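Local coordinates for AAR187Cp (Eremothecium gossypii, PDB 3ZIL), which probably regulates sister-chromatid cohesion as the Wpl1 (Wapl-type) partner of cohesin, this piece being its helical Wap1 domain, at residues Y330-G335 / I371-E376; W71-T76 / C88-K93. One frame throughout, in Å; residues are numbered along the deposited sequence.

Interaction 1 of 2, residues Y330-G335 / I371-E376; sequences YAYSAG and ITRVLE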
ATOM      1  N   TYR A 330      16.218  12.532  16.901  1.00 26.14           N
ATOM      2  CA  TYR A 330      17.365  12.546  17.822  1.00 25.84           C
ATOM      3  C   TYR A 330      17.036  13.043  19.274  1.00 22.74           C
ATOM      4  O   TYR A 330      17.420  12.420  20.246  1.00 23.92           O
ATOM      5  CB  TYR A 330      18.527  13.357  17.235  1.00 26.73           C
ATOM      6  CG  TYR A 330      19.681  13.357  18.213  1.00 32.34           C
ATOM      7  CD1 TYR A 330      20.331  12.160  18.570  1.00 31.54           C
ATOM      8  CD2 TYR A 330      20.090  14.537  18.826  1.00 37.09           C
ATOM      9  CE1 TYR A 330      21.351  12.165  19.506  1.00 37.78           C
ATOM     10  CE2 TYR A 330      21.115  14.544  19.750  1.00 36.79           C
ATOM     11  CZ  TYR A 330      21.729  13.357  20.083  1.00 36.35           C
ATOM     12  OH  TYR A 330      22.746  13.394  21.003  1.00 44.20           O
ATOM     13  N   ALA A 331      16.329  14.141  19.399  1.00 23.94           N
ATOM     14  CA  ALA A 331      15.950  14.697  20.713  1.00 23.93           C
ATOM     15  C   ALA A 331      15.187  13.633  21.508  1.00 26.53           C
ATOM     16  O   ALA A 331      15.413  13.486  22.723  1.00 26.23           O
ATOM     17  CB  ALA A 331      15.096  15.927  20.516  1.00 22.29           C
ATOM     18  N   TYR A 332      14.309  12.866  20.821  1.00 24.57           N
ATOM     19  CA  TYR A 332      13.593  11.746  21.481  1.00 22.25           C
ATOM     20  C   TYR A 332      14.551  10.649  21.927  1.00 23.09           C
ATOM     21  O   TYR A 332      14.463  10.119  23.064  1.00 25.09           O
ATOM     22  CB  TYR A 332      12.452  11.171  20.571  1.00 22.39           C
ATOM     23  CG  TYR A 332      11.137  11.964  20.698  1.00 22.11           C
ATOM     24  CD1 TYR A 332      10.327  11.781  21.778  1.00 22.87           C
ATOM     25  CD2 TYR A 332      10.740  12.897  19.740  1.00 23.96           C
ATOM     26  CE1 TYR A 332       9.177  12.497  21.957  1.00 23.51           C
ATOM     27  CE2 TYR A 332       9.554  13.578  19.877  1.00 26.09           C
ATOM     28  CZ  TYR A 332       8.760  13.358  20.998  1.00 23.06           C
ATOM     29  OH  TYR A 332       7.582  14.044  21.220  1.00 24.28           O
ATOM     30  N   SER A 333      15.530  10.344  21.078  1.00 26.76           N
ATOM     31  CA  SER A 333      16.488   9.301  21.413  1.00 29.67           C
ATOM     32  C   SER A 333      17.366   9.715  22.640  1.00 33.18           C
ATOM     33  O   SER A 333      17.409   9.029  23.695  1.00 31.10           O
ATOM     34  CB  SER A 333      17.348   8.981  20.215  1.00 31.91           C
ATOM     35  OG  SER A 333      18.254   7.988  20.615  1.00 45.93           O
ATOM     36  N   ALA A 334      18.056  10.832  22.477  1.00 31.44           N
ATOM     37  CA  ALA A 334      18.789  11.446  23.568  1.00 32.80           C
ATOM     38  C   ALA A 334      18.021  11.449  24.894  1.00 31.03           C
ATOM     39  O   ALA A 334      18.557  10.990  25.896  1.00 37.17           O
ATOM     40  CB  ALA A 334      19.227  12.850  23.178  1.00 28.78           C
ATOM     41  N   GLY A 335      16.790  11.953  24.905  1.00 32.46           N
ATOM     42  CA  GLY A 335      16.005  12.036  26.134  1.00 29.09           C
ATOM     43  C   GLY A 335      15.791  10.691  26.781  1.00 35.76           C
ATOM     44  O   GLY A 335      16.024  10.534  27.983  1.00 35.67           O
ATOM     45  N   ILE A 371       7.097  18.090  18.605  1.00 24.97           N
ATOM     46  CA  ILE A 371       8.149  19.029  18.873  1.00 23.95           C
ATOM     47  C   ILE A 371       7.871  19.677  20.246  1.00 27.09           C
ATOM     48  O   ILE A 371       8.729  19.679  21.104  1.00 33.37           O
ATOM     49  CB  ILE A 371       8.256  20.114  17.777  1.00 23.17           C
ATOM     50  CG1 ILE A 371       8.733  19.526  16.421  1.00 22.26           C
ATOM     51  CG2 ILE A 371       9.257  21.166  18.238  1.00 20.97           C
ATOM     52  CD1 ILE A 371       8.424  20.441  15.244  1.00 19.48           C
ATOM     53  N   THR A 372       6.666  20.202  20.449  1.00 29.83           N
ATOM     54  CA  THR A 372       6.287  20.837  21.709  1.00 32.35           C
ATOM     55  C   THR A 372       6.604  19.961  22.919  1.00 33.80           C
ATOM     56  O   THR A 372       7.207  20.422  23.872  1.00 32.11           O
ATOM     57  CB  THR A 372       4.784  21.132  21.746  1.00 31.25           C
ATOM     58  OG1 THR A 372       4.551  22.330  21.021  1.00 33.28           O
ATOM     59  CG2 THR A 372       4.315  21.296  23.230  1.00 35.18           C
ATOM     60  N   ARG A 373       6.097  18.727  22.873  1.00 35.22           N
ATOM     61  CA  ARG A 373       6.319  17.715  23.885  1.00 38.12           C
ATOM     62  C   ARG A 373       7.800  17.569  24.252  1.00 38.19           C
ATOM     63  O   ARG A 373       8.136  17.581  25.448  1.00 39.04           O
ATOM     64  CB  ARG A 373       5.686  16.371  23.430  1.00 39.94           C
ATOM     65  CG  ARG A 373       6.023  15.155  24.273  1.00 42.69           C
ATOM     66  CD  ARG A 373       5.744  15.446  25.744  1.00 48.32           C
ATOM     67  NE  ARG A 373       5.324  14.286  26.516  1.00 53.07           N
ATOM     68  CZ  ARG A 373       4.424  14.331  27.499  1.00 54.61           C
ATOM     69  NH1 ARG A 373       3.818  15.472  27.806  1.00 56.09           N
ATOM     70  NH2 ARG A 373       4.105  13.229  28.159  1.00 55.99           N
ATOM     71  N   VAL A 374       8.658  17.488  23.226  1.00 32.16           N
ATOM     72  CA  VAL A 374      10.085  17.289  23.374  1.00 32.07           C
ATOM     73  C   VAL A 374      10.730  18.562  23.933  1.00 33.72           C
ATOM     74  O   VAL A 374      11.605  18.466  24.785  1.00 31.26           O
ATOM     75  CB  VAL A 374      10.753  16.792  22.033  1.00 34.35           C
ATOM     76  CG1 VAL A 374      11.695  17.830  21.461  1.00 36.23           C
ATOM     77  CG2 VAL A 374      11.561  15.520  22.263  1.00 37.54           C
ATOM     78  N   LEU A 375      10.281  19.750  23.509  1.00 32.02           N
ATOM     79  CA  LEU A 375      10.880  20.981  23.994  1.00 34.66           C
ATOM     80  C   LEU A 375      10.662  21.175  25.514  1.00 48.68           C
ATOM     81  O   LEU A 375      11.325  21.998  26.149  1.00 48.07           O
ATOM     82  CB  LEU A 375      10.318  22.168  23.265  1.00 33.44           C
ATOM     83  CG  LEU A 375      10.704  22.340  21.817  1.00 34.23           C
ATOM     84  CD1 LEU A 375       9.854  23.468  21.217  1.00 33.15           C
ATOM     85  CD2 LEU A 375      12.205  22.531  21.685  1.00 32.52           C
ATOM     86  N   GLU A 376       9.723  20.430  26.088  1.00 49.28           N
ATOM     87  CA  GLU A 376       9.495  20.519  27.527  1.00 50.83           C
ATOM     88  C   GLU A 376      10.642  19.929  28.306  1.00 57.22           C
ATOM     89  O   GLU A 376      10.790  20.206  29.480  1.00 65.13           O
ATOM     90  CB  GLU A 376       8.233  19.798  27.894  1.00 42.64           C
ATOM     91  CG  GLU A 376       7.003  20.523  27.357  1.00 39.98           C
ATOM     92  CD  GLU A 376       5.749  19.773  27.687  1.00 41.76           C
ATOM     93  OE1 GLU A 376       5.680  18.570  27.403  1.00 53.01           O
ATOM     94  OE2 GLU A 376       4.826  20.367  28.218  1.00 45.04           O
TER

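Interaction 2 of 2, residues W71-T76 / C88-K93; sequences WCFQGT and CFIADK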
ATOM      1  N   TRP A  71     -24.502 -10.702 -17.162  1.00 22.00           N
ATOM      2  CA  TRP A  71     -24.150 -12.033 -17.642  1.00 22.25           C
ATOM      3  C   TRP A  71     -22.769 -12.439 -17.172  1.00 23.69           C
ATOM      4  O   TRP A  71     -22.637 -13.514 -16.546  1.00 22.92           O
ATOM      5  CB  TRP A  71     -24.301 -12.176 -19.189  1.00 23.39           C
ATOM      6  CG  TRP A  71     -24.026 -13.591 -19.631  1.00 22.41           C
ATOM      7  CD1 TRP A  71     -24.925 -14.636 -19.695  1.00 25.25           C
ATOM      8  CD2 TRP A  71     -22.729 -14.175 -19.985  1.00 22.31           C
ATOM      9  NE1 TRP A  71     -24.307 -15.802 -20.138  1.00 23.01           N
ATOM     10  CE2 TRP A  71     -22.991 -15.578 -20.344  1.00 25.20           C
ATOM     11  CE3 TRP A  71     -21.422 -13.657 -20.146  1.00 23.71           C
ATOM     12  CZ2 TRP A  71     -21.977 -16.440 -20.739  1.00 26.52           C
ATOM     13  CZ3 TRP A  71     -20.413 -14.532 -20.547  1.00 26.43           C
ATOM     14  CH2 TRP A  71     -20.678 -15.896 -20.836  1.00 29.38           C
ATOM     15  N   CYS A  72     -21.738 -11.592 -17.371  1.00 23.04           N
ATOM     16  CA  CYS A  72     -20.392 -11.973 -16.945  1.00 22.28           C
ATOM     17  C   CYS A  72     -20.329 -12.185 -15.423  1.00 22.86           C
ATOM     18  O   CYS A  72     -19.619 -13.058 -14.955  1.00 20.88           O
ATOM     19  CB  CYS A  72     -19.291 -10.956 -17.351  1.00 25.36           C
ATOM     20  SG  CYS A  72     -19.140 -10.791 -19.177  1.00 28.43           S
ATOM     21  N   PHE A  73     -21.045 -11.391 -14.646  1.00 22.70           N
ATOM     22  CA  PHE A  73     -20.779 -11.388 -13.172  1.00 23.34           C
ATOM     23  C   PHE A  73     -21.896 -12.018 -12.426  1.00 25.34           C
ATOM     24  O   PHE A  73     -22.007 -11.841 -11.243  1.00 30.71           O
ATOM     25  CB  PHE A  73     -20.439  -9.993 -12.633  1.00 22.11           C
ATOM     26  CG  PHE A  73     -19.183  -9.441 -13.238  1.00 21.16           C
ATOM     27  CD1 PHE A  73     -17.953  -9.924 -12.841  1.00 20.20           C
ATOM     28  CD2 PHE A  73     -19.229  -8.502 -14.288  1.00 19.11           C
ATOM     29  CE1 PHE A  73     -16.766  -9.420 -13.425  1.00 19.55           C
ATOM     30  CE2 PHE A  73     -18.069  -8.010 -14.872  1.00 20.47           C
ATOM     31  CZ  PHE A  73     -16.826  -8.502 -14.456  1.00 18.95           C
ATOM     32  N   GLN A  74     -22.712 -12.796 -13.129  1.00 24.83           N
ATOM     33  CA  GLN A  74     -23.890 -13.453 -12.468  1.00 30.99           C
ATOM     34  C   GLN A  74     -23.419 -14.419 -11.339  1.00 30.51           C
ATOM     35  O   GLN A  74     -24.027 -14.508 -10.269  1.00 33.53           O
ATOM     36  CB  GLN A  74     -24.775 -14.202 -13.507  1.00 27.16           C
ATOM     37  CG  GLN A  74     -26.143 -14.528 -12.922  1.00 34.49           C
ATOM     38  CD  GLN A  74     -27.003 -15.421 -13.816  1.00 37.36           C
ATOM     39  OE1 GLN A  74     -26.576 -15.840 -14.902  1.00 42.44           O
ATOM     40  NE2 GLN A  74     -28.243 -15.683 -13.376  1.00 38.20           N
ATOM     41  N   GLY A  75     -22.362 -15.153 -11.622  1.00 28.47           N
ATOM     42  CA  GLY A  75     -21.710 -15.998 -10.636  1.00 30.57           C
ATOM     43  C   GLY A  75     -20.238 -15.601 -10.583  1.00 29.42           C
ATOM     44  O   GLY A  75     -19.585 -15.345 -11.640  1.00 28.12           O
ATOM     45  N   THR A  76     -19.709 -15.509  -9.375  1.00 27.61           N
ATOM     46  CA  THR A  76     -18.270 -15.234  -9.190  1.00 30.65           C
ATOM     47  C   THR A  76     -17.848 -16.282  -8.159  1.00 32.82           C
ATOM     48  O   THR A  76     -18.610 -16.626  -7.253  1.00 30.35           O
ATOM     49  CB  THR A  76     -18.029 -13.834  -8.648  1.00 31.04           C
ATOM     50  OG1 THR A  76     -18.873 -13.654  -7.529  1.00 37.73           O
ATOM     51  CG2 THR A  76     -18.436 -12.724  -9.630  1.00 30.92           C
ATOM     52  N   CYS A  88     -11.973 -10.629 -14.645  1.00 15.93           N
ATOM     53  CA  CYS A  88     -11.122  -9.415 -14.385  1.00 17.22           C
ATOM     54  C   CYS A  88     -10.836  -8.627 -15.730  1.00 17.65           C
ATOM     55  O   CYS A  88     -10.879  -7.417 -15.729  1.00 18.66           O
ATOM     56  CB  CYS A  88      -9.793  -9.806 -13.786  1.00 16.34           C
ATOM     57  SG  CYS A  88      -9.809 -10.489 -12.123  1.00 20.10           S
ATOM     58  N   PHE A  89     -10.527  -9.316 -16.836  1.00 19.05           N
ATOM     59  CA  PHE A  89     -10.423  -8.668 -18.161  1.00 20.94           C
ATOM     60  C   PHE A  89     -11.697  -7.853 -18.576  1.00 22.69           C
ATOM     61  O   PHE A  89     -11.586  -6.686 -18.918  1.00 22.01           O
ATOM     62  CB  PHE A  89      -9.986  -9.684 -19.252  1.00 22.96           C
ATOM     63  CG  PHE A  89     -10.110  -9.146 -20.637  1.00 27.65           C
ATOM     64  CD1 PHE A  89      -9.181  -8.214 -21.133  1.00 26.49           C
ATOM     65  CD2 PHE A  89     -11.209  -9.479 -21.422  1.00 29.76           C
ATOM     66  CE1 PHE A  89      -9.309  -7.691 -22.410  1.00 29.79           C
ATOM     67  CE2 PHE A  89     -11.353  -8.926 -22.695  1.00 33.76           C
ATOM     68  CZ  PHE A  89     -10.401  -8.032 -23.187  1.00 30.14           C
ATOM     69  N   ILE A  90     -12.901  -8.446 -18.451  1.00 20.68           N
ATOM     70  CA  ILE A  90     -14.136  -7.776 -18.699  1.00 20.33           C
ATOM     71  C   ILE A  90     -14.250  -6.478 -17.872  1.00 21.46           C
ATOM     72  O   ILE A  90     -14.589  -5.394 -18.427  1.00 20.32           O
ATOM     73  CB  ILE A  90     -15.338  -8.722 -18.432  1.00 21.38           C
ATOM     74  CG1 ILE A  90     -15.299  -9.854 -19.444  1.00 23.03           C
ATOM     75  CG2 ILE A  90     -16.663  -7.933 -18.367  1.00 22.82           C
ATOM     76  CD1 ILE A  90     -15.325  -9.342 -20.871  1.00 30.06           C
ATOM     77  N   ALA A  91     -14.032  -6.570 -16.564  1.00 18.87           N
ATOM     78  CA  ALA A  91     -14.137  -5.373 -15.717  1.00 20.38           C
ATOM     79  C   ALA A  91     -13.185  -4.295 -16.217  1.00 21.87           C
ATOM     80  O   ALA A  91     -13.534  -3.114 -16.269  1.00 23.56           O
ATOM     81  CB  ALA A  91     -13.801  -5.680 -14.270  1.00 19.65           C
ATOM     82  N   ASP A  92     -11.965  -4.700 -16.527  1.00 20.50           N
ATOM     83  CA  ASP A  92     -10.983  -3.774 -17.095  1.00 22.29           C
ATOM     84  C   ASP A  92     -11.280  -3.288 -18.544  1.00 22.20           C
ATOM     85  O   ASP A  92     -10.950  -2.177 -18.860  1.00 19.80           O
ATOM     86  CB  ASP A  92      -9.615  -4.400 -17.003  1.00 21.90           C
ATOM     87  CG  ASP A  92      -8.462  -3.433 -17.302  1.00 25.43           C
ATOM     88  OD1 ASP A  92      -8.571  -2.231 -16.939  1.00 23.82           O
ATOM     89  OD2 ASP A  92      -7.410  -3.952 -17.861  1.00 20.68           O
ATOM     90  N   LYS A  93     -11.907  -4.095 -19.393  1.00 19.61           N
ATOM     91  CA  LYS A  93     -12.048  -3.770 -20.813  1.00 21.59           C
ATOM     92  C   LYS A  93     -13.282  -2.899 -20.992  1.00 23.64           C
ATOM     93  O   LYS A  93     -13.257  -2.012 -21.828  1.00 23.62           O
ATOM     94  CB  LYS A  93     -12.231  -5.059 -21.639  1.00 23.16           C
ATOM     95  CG  LYS A  93     -12.086  -4.858 -23.139  1.00 24.49           C
ATOM     96  CD  LYS A  93     -10.776  -4.176 -23.535  1.00 23.16           C
ATOM     97  CE  LYS A  93     -10.968  -3.548 -24.905  1.00 31.23           C
ATOM     98  NZ  LYS A  93      -9.681  -3.656 -25.621  1.00 36.80           N
TER

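Interaction 1 of 2, residues Y330-G335 / I371-E376
Tyr-332 and Val-374 mark where helix 330-335 and helix 371-375 come nearest, their CA atoms 6.8 Å apart. The two short axes run in roughly the same direction, at 36° to one another, and approach to 10.3 Å. Val-374 carries the contact. Its CG2 methyl sits over the centre of the Tyr-332 ring, 3.6 Å from the centroid and only 7° off the ring normal, a CH-pi contact squarely on the face. Val-374 CG2 and CG1 each lie 4.0 Å from Ala-331 CB, so both methyls meet the alanine and Val-374 fits against two consecutive residues of 330-335. The phenol reaches on to helix 371-375, where Tyr-332 OH touches Arg-373 CG at 3.6 Å; the hydroxyl is hydrogen-bonded to the carbonyl oxygen of Arg-370, one residue before 371-376, which ties down the far end of the ring. Arg-373 swings CG away from its own backbone nitrogen (chi1 170°), which sets CB and CG beside Tyr-332 OH, while its guanidinium makes a long salt bridge to Glu-376. Among the surrounding helices of this all-helical domain, 272-289 meets Tyr-332 through Leu-286 and Val-289, and 343-360 meets Val-374 through Leu-353.

Interaction 2 of 2, residues W71-T76 / C88-K93
Cys-72, the last residue of helix 54-72, and Phe-73 just beyond it close on Ile-90, and one methyl takes both of them: Ile-90 CG2 lies 3.9 Å from Cys-72 SG and 3.8 Å from Phe-73 CE2. Cys-72 SG is also 4.0 Å from Ile-90 CG1, so it touches both branches of the isoleucine. The side chains of Phe-73 and Ile-90 run alongside one another, each reaching towards the other's backbone, so the outer rim of the ring (CE2, CZ) meets CG2. The phenyl ring carries on to the next residue of the helix: Phe-73 CZ comes within 4.1 Å of Ala-91 CB, and the backbone N of Ala-91 faces the rim of the ring at CZ. No hydrogen bond links the two segments; the contact is apolar and all four residues are buried. In Ile-90 a chi1 of -65° for CG1 leaves CG2 opposite the backbone nitrogen, directed at Cys-72 and Phe-73. Helices 54-72 and 81-93 follow one another in the chain, and the contact packs the C-terminal end of the first against the last turns of the second within the helical Wap1 domain. The chain leaves helical angles at Phe-73 (phi -110°), just past Cys-72, so the contact straddles the helix end. Further out, Gln-87 NE2, just before 88-93, donates to the carbonyl oxygens of Cys-72 and Gly-75, and Arg-39 NH2 bonds to the same two oxygens, holding the chain as it leaves the helix. Met-105 and Leu-106 pack on Phe-73, while Cys-47 and Met-50 of helix 36-52 pack on Ile-90.

How the interactions relate
Interactions 1 and 2 belong to the same Wap1 domain but lie on opposite sides of the chain's centre, their own centres 54 Å apart and their nearest atoms about 43 Å apart. They follow in series: both segments of interaction 2 precede 330-335 in the sequence, so neither contact encloses the other. The sequence separation differs, since 11 residues lie between the segments of interaction 2 and 35, including helix 343-360, between those of interaction 1. Interaction 2 is wholly buried near the N-terminal end of the elongated helical array, whereas interaction 1 is partly buried near its C-terminal end. Interaction 1 is helix against helix, interaction 2 a helix end and the residue after it against a helix.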